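Local coordinates for protein Two-component system sensor histidine kinase (PDB 3OTT) that probably senses saccharides through this extracellular part and, as a phosphorelay histidine kinase, passes the signal on to transcription regulation, at residues Asn82-Tyr87 against Thr103-Met108; Ser39-Phe44 against Asn60-Ile65. All blocks are in the same frame, centred on the assembly; numbering follows the deposited sequence. Where two conformers were deposited one is given.

Both contacts belong to one beta-propeller of the extracellular part and lie about 11 Å apart, centre to centre. Contact 2 comes first along the chain: it sets the turn between strands 35-39 and 42-46 of one four-stranded sheet against the loop that leads to strand 67-71. Contact 1 repeats the theme a sheet further on, where the start of strand 84-88, with the turn before it, meets the approach to and first part of strand 105-111. The two also touch each other, most closely at Tyr87 CD2 and Leu43 CD2, 3.4 Å apart, while Leu85 packs on Asn60, Asn61 and Thr63. Three successive blades are thereby tied in sequence.

Contact 1: residues Asn82-Tyr87 against Thr103-Met108; sequences NGILVY and TDVRTM
Ile84 and Val105 carry the apolar part of this contact, their branches meeting at a slant. CG1 of Ile84 comes to 4.1 Å from CG2 of Val105, and the chain then runs on so that CD1 ends 4.5 Å from SD of Met108. The reach follows from the torsions: CG1 of Ile84 stands beside its own backbone N (chi1 -68°), and an extended chi2 of -173° carries CD1 outward to the thioether. The CB of Val105 is directed toward 82-87. Its CG2, anti to the carbonyl carbon, also lies 3.5 Å from the carbonyl O of Gly83, making one methyl the meeting point of backbone and side chain.

Nearer the surface the backbones take over. Gly83 CA and Thr103 CA are 4.1 Å apart, and at the Gly83 backbone angles a CB would be jammed against the carbonyl O of Asn82. Thr103 CG2 lies 4.2 Å from that same Asn82 O. No hydrogen bond joins the two segments here; the contact is van der Waals throughout. Cys67 packs against both Val105 and Met108, Leu117 against both Ile84 and Met108, and Phe101 touches Ile84, all of which add to the apolar surroundings. Further along, a classic beta bulge sets Arg106 and Thr107 opposite the single residue Gly118 on the neighbouring strand.

Strand 84-88 is third in its four-stranded antiparallel sheet, and strand 105-111 is the first of the next. Side chains filling the seam between consecutive sheets in this way are characteristic of the blade-to-blade packing of a beta-propeller.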
loop_
_atom_site.group_PDB
_atom_site.type_symbol
_atom_site.label_atom_id
_atom_site.label_comp_id
_atom_site.label_asym_id
_atom_site.label_seq_id
_atom_site.Cartn_x
_atom_site.Cartn_y
_atom_site.Cartn_z
ATOM N N ASN B 82 -31.175 22.775 9.402
ATOM C CA ASN B 82 -30.532 24.068 9.422
ATOM C C ASN B 82 -29.194 24.103 8.666
ATOM O O ASN B 82 -28.636 25.164 8.398
ATOM C CB ASN B 82 -30.374 24.625 10.810
ATOM C CG ASN B 82 -29.901 26.073 10.776
ATOM O OD1 ASN B 82 -28.885 26.414 11.398
ATOM N ND2 ASN B 82 -30.614 26.933 10.018
ATOM N N GLY B 83 -28.706 22.955 8.256
ATOM C CA GLY B 83 -27.548 22.997 7.409
ATOM C C GLY B 83 -26.628 21.875 7.763
ATOM O O GLY B 83 -26.872 20.702 7.440
ATOM N N ILE B 84 -25.552 22.254 8.408
ATOM C CA ILE B 84 -24.552 21.316 8.797
ATOM C C ILE B 84 -24.176 21.580 10.208
ATOM O O ILE B 84 -23.790 22.662 10.561
ATOM C CB ILE B 84 -23.322 21.395 7.900
ATOM C CG1 ILE B 84 -23.701 20.897 6.509
ATOM C CG2 ILE B 84 -22.150 20.612 8.525
ATOM C CD1 ILE B 84 -22.574 20.757 5.583
ATOM N N LEU B 85 -24.303 20.551 11.014
ATOM C CA LEU B 85 -23.949 20.609 12.389
ATOM C C LEU B 85 -22.579 19.950 12.507
ATOM O O LEU B 85 -22.377 18.830 12.017
ATOM C CB LEU B 85 -25.012 19.834 13.133
ATOM C CG LEU B 85 -25.023 19.923 14.641
ATOM C CD1 LEU B 85 -25.207 21.402 15.145
ATOM C CD2 LEU B 85 -26.140 18.942 15.116
ATOM N N VAL B 86 -21.609 20.672 13.060
ATOM C CA VAL B 86 -20.270 20.171 13.178
ATOM C C VAL B 86 -19.890 19.770 14.632
ATOM O O VAL B 86 -19.852 20.616 15.549
ATOM C CB VAL B 86 -19.272 21.163 12.592
ATOM C CG1 VAL B 86 -17.851 20.698 12.833
ATOM C CG2 VAL B 86 -19.543 21.339 11.090
ATOM N N TYR B 87 -19.550 18.504 14.835
ATOM C CA TYR B 87 -19.275 18.047 16.175
ATOM C C TYR B 87 -17.819 17.606 16.290
ATOM O O TYR B 87 -17.346 16.731 15.548
ATOM C CB TYR B 87 -20.271 16.920 16.574
ATOM C CG TYR B 87 -20.023 16.314 17.944
ATOM C CD1 TYR B 87 -20.319 17.037 19.137
ATOM C CD2 TYR B 87 -19.524 15.044 18.066
ATOM C CE1 TYR B 87 -20.081 16.483 20.409
ATOM C CE2 TYR B 87 -19.308 14.448 19.341
ATOM C CZ TYR B 87 -19.586 15.181 20.482
ATOM O OH TYR B 87 -19.368 14.596 21.689
ATOM N N THR B 103 -29.309 25.057 3.815
ATOM C CA THR B 103 -30.232 24.337 4.658
ATOM C C THR B 103 -30.599 22.947 4.076
ATOM O O THR B 103 -30.341 22.668 2.898
ATOM C CB THR B 103 -31.538 25.199 4.815
ATOM O OG1 THR B 103 -32.151 25.398 3.533
ATOM C CG2 THR B 103 -31.248 26.593 5.477
ATOM N N ASP B 104 -31.187 22.068 4.897
ATOM C CA ASP B 104 -31.817 20.825 4.371
ATOM C C ASP B 104 -30.853 19.930 3.564
ATOM O O ASP B 104 -31.172 19.482 2.432
ATOM C CB ASP B 104 -33.053 21.171 3.509
ATOM C CG ASP B 104 -34.052 22.065 4.253
ATOM O OD1 ASP B 104 -34.390 21.743 5.450
ATOM O OD2 ASP B 104 -34.495 23.101 3.664
ATOM N N VAL B 105 -29.670 19.711 4.134
ATOM C CA VAL B 105 -28.701 18.793 3.616
ATOM C C VAL B 105 -29.184 17.342 3.836
ATOM O O VAL B 105 -29.706 16.965 4.956
ATOM C CB VAL B 105 -27.376 19.039 4.311
ATOM C CG1 VAL B 105 -26.358 17.983 3.976
ATOM C CG2 VAL B 105 -26.837 20.456 3.943
ATOM N N ARG B 106 -28.928 16.518 2.818
ATOM C CA ARG B 106 -29.468 15.176 2.770
ATOM C C ARG B 106 -28.358 14.188 2.477
ATOM O O ARG B 106 -28.473 13.022 2.818
ATOM C CB ARG B 106 -30.550 15.045 1.694
ATOM C CG ARG B 106 -31.880 15.672 2.009
ATOM C CD ARG B 106 -32.618 14.902 3.136
ATOM N NE ARG B 106 -33.891 15.560 3.473
ATOM C CZ ARG B 106 -33.968 16.655 4.227
ATOM N NH1 ARG B 106 -32.851 17.221 4.700
ATOM N NH2 ARG B 106 -35.157 17.182 4.537
ATOM N N THR B 107 -27.261 14.629 1.875
ATOM C CA THR B 107 -26.230 13.686 1.471
ATOM C C THR B 107 -24.906 14.378 1.377
ATOM O O THR B 107 -24.846 15.585 1.050
ATOM C CB THR B 107 -26.595 12.993 0.079
ATOM O OG1 THR B 107 -25.521 12.140 -0.305
ATOM C CG2 THR B 107 -26.728 14.075 -1.107
ATOM N N MET B 108 -23.823 13.650 1.651
ATOM C CA MET B 108 -22.447 14.241 1.659
ATOM C C MET B 108 -21.455 13.239 1.118
ATOM O O MET B 108 -21.649 12.065 1.330
ATOM C CB MET B 108 -21.999 14.618 3.050
ATOM C CG MET B 108 -22.820 15.714 3.726
ATOM S SD MET B 108 -22.253 16.314 5.407
ATOM C CE MET B 108 -22.489 14.957 6.373
#

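Contact 2: residues Ser39-Phe44 against Asn60-Ile65; sequences SNKGLF and NNNTRI
Asn62 reaches across to Lys41, and its side chain can be followed outward. CB lies 4.1 Å from the Lys41 carbonyl O and CG 3.9 Å from the same Lys41 O; CG is anti to the backbone N (chi1 -176°), which swings the amide alongside the Lys41 side chain, the two pointing the same way. At the tip, ND2 donates to Lys41 O over 2.9 Å, nearly straight at 159°, in the carbonyl plane and on a lone pair. ND2 also rests 3.8 Å from Lys41 CB, while OD1 turns to the backbone N of Gly58. With an alanine in place of Asn62, Lys41 O would probably lose this amide donor and Gly58 N its side-chain acceptor, so that this part of the loop is held less firmly to the turn.

The turn itself is a type I beta turn from Ser39 to Gly42. Ser39 O accepts from Ile65 N at 3.2 Å and from Gly42 N on the opposite face of its plane, while Ser39 OG takes Lys41 N in an ST turn and donates to Gly42 O. A water links Leu43 N to Asn61 O.

Asn40 OD1 binds the backbone N atoms of Ser22 and Val23, ahead of strand 24-29. On the side of the next sheet, Leu43 and Ile65 both pack on Met78 of strand 75-79, and Leu43 also meets Tyr94 of strand 93-94.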
loop_
_atom_site.group_PDB
_atom_site.type_symbol
_atom_site.label_atom_id
_atom_site.label_comp_id
_atom_site.label_asym_id
_atom_site.label_seq_id
_atom_site.Cartn_x
_atom_site.Cartn_y
_atom_site.Cartn_z
ATOM N N SER B 39 -29.758 10.298 14.629
ATOM C CA SER B 39 -31.122 9.894 14.864
ATOM C C SER B 39 -32.039 11.098 14.612
ATOM O O SER B 39 -31.527 12.210 14.388
ATOM C CB SER B 39 -31.290 9.471 16.315
ATOM O OG SER B 39 -31.320 10.647 17.136
ATOM N N ASN B 40 -33.361 10.889 14.720
ATOM C CA ASN B 40 -34.337 11.969 14.502
ATOM C C ASN B 40 -34.244 13.102 15.521
ATOM O O ASN B 40 -34.867 14.130 15.332
ATOM C CB ASN B 40 -35.805 11.430 14.428
ATOM C CG ASN B 40 -36.249 10.594 15.687
ATOM O OD1 ASN B 40 -35.525 9.718 16.201
ATOM N ND2 ASN B 40 -37.480 10.848 16.140
ATOM N N LYS B 41 -33.523 12.883 16.621
ATOM C CA LYS B 41 -33.384 13.852 17.734
ATOM C C LYS B 41 -31.933 14.327 17.917
ATOM O O LYS B 41 -31.669 15.174 18.744
ATOM C CB LYS B 41 -33.799 13.211 19.078
ATOM C CG LYS B 41 -35.313 12.858 19.243
ATOM C CD LYS B 41 -36.214 14.075 19.143
ATOM C CE LYS B 41 -37.621 13.735 18.639
ATOM N NZ LYS B 41 -38.567 13.332 19.747
ATOM N N GLY B 42 -30.978 13.759 17.199
ATOM C CA GLY B 42 -29.615 14.243 17.291
ATOM C C GLY B 42 -28.645 13.107 17.334
ATOM O O GLY B 42 -28.999 11.956 17.049
ATOM N N LEU B 43 -27.431 13.407 17.741
ATOM C CA LEU B 43 -26.327 12.488 17.561
ATOM C C LEU B 43 -26.168 11.597 18.800
ATOM O O LEU B 43 -26.244 12.113 19.903
ATOM C CB LEU B 43 -25.057 13.319 17.311
ATOM C CG LEU B 43 -23.710 12.561 17.400
ATOM C CD1 LEU B 43 -23.571 11.665 16.157
ATOM C CD2 LEU B 43 -22.485 13.473 17.563
ATOM N N PHE B 44 -25.964 10.280 18.620
ATOM C CA PHE B 44 -25.653 9.321 19.702
ATOM C C PHE B 44 -24.331 8.571 19.404
ATOM O O PHE B 44 -23.844 8.578 18.234
ATOM C CB PHE B 44 -26.732 8.217 19.866
ATOM C CG PHE B 44 -28.028 8.672 20.537
ATOM C CD1 PHE B 44 -28.994 9.348 19.803
ATOM C CD2 PHE B 44 -28.297 8.342 21.867
ATOM C CE1 PHE B 44 -30.172 9.735 20.374
ATOM C CE2 PHE B 44 -29.502 8.728 22.484
ATOM C CZ PHE B 44 -30.440 9.427 21.716
ATOM N N ASN B 60 -30.091 23.711 19.630
ATOM C CA ASN B 60 -30.022 23.508 18.189
ATOM C C ASN B 60 -29.378 22.150 17.793
ATOM O O ASN B 60 -29.613 21.693 16.684
ATOM C CB ASN B 60 -29.268 24.677 17.521
ATOM C CG ASN B 60 -27.775 24.599 17.777
ATOM O OD1 ASN B 60 -27.346 24.373 18.909
ATOM N ND2 ASN B 60 -26.976 24.718 16.717
ATOM N N ASN B 61 -28.611 21.503 18.697
ATOM C CA ASN B 61 -28.070 20.125 18.439
ATOM C C ASN B 61 -29.066 18.958 18.592
ATOM O O ASN B 61 -28.754 17.838 18.234
ATOM C CB ASN B 61 -26.839 19.823 19.314
ATOM C CG ASN B 61 -27.083 20.138 20.747
ATOM O OD1 ASN B 61 -28.055 19.664 21.366
ATOM N ND2 ASN B 61 -26.253 21.009 21.284
ATOM N N ASN B 62 -30.227 19.254 19.177
ATOM C CA ASN B 62 -31.351 18.340 19.366
ATOM C C ASN B 62 -32.193 18.438 18.099
ATOM O O ASN B 62 -33.193 19.134 18.086
ATOM C CB ASN B 62 -32.181 18.860 20.536
ATOM C CG ASN B 62 -33.356 17.945 20.941
ATOM O OD1 ASN B 62 -34.227 18.399 21.681
ATOM N ND2 ASN B 62 -33.356 16.662 20.526
ATOM N N THR B 63 -31.763 17.778 17.023
ATOM C CA THR B 63 -32.358 18.002 15.728
ATOM C C THR B 63 -32.127 16.772 14.897
ATOM O O THR B 63 -31.294 15.930 15.238
ATOM C CB THR B 63 -31.783 19.295 15.058
ATOM O OG1 THR B 63 -32.549 19.651 13.921
ATOM C CG2 THR B 63 -30.284 19.172 14.671
ATOM N N ARG B 64 -32.873 16.613 13.823
ATOM C CA ARG B 64 -32.762 15.403 13.039
ATOM C C ARG B 64 -31.497 15.444 12.178
ATOM O O ARG B 64 -31.194 16.452 11.550
ATOM C CB ARG B 64 -34.026 15.176 12.193
ATOM C CG ARG B 64 -33.962 13.962 11.259
ATOM C CD ARG B 64 -35.265 13.751 10.434
ATOM N NE ARG B 64 -35.646 12.335 10.389
ATOM C CZ ARG B 64 -36.890 11.881 10.595
ATOM N NH1 ARG B 64 -37.928 12.721 10.796
ATOM N NH2 ARG B 64 -37.105 10.585 10.568
ATOM N N ILE B 65 -30.784 14.325 12.138
ATOM C CA ILE B 65 -29.594 14.188 11.357
ATOM C C ILE B 65 -29.929 13.362 10.101
ATOM O O ILE B 65 -30.540 12.301 10.209
ATOM C CB ILE B 65 -28.536 13.381 12.148
ATOM C CG1 ILE B 65 -28.363 13.919 13.582
ATOM C CG2 ILE B 65 -27.150 13.321 11.407
ATOM C CD1 ILE B 65 -27.836 15.315 13.632
HETATM O O HOH W 1 -26.648 16.136 17.742
#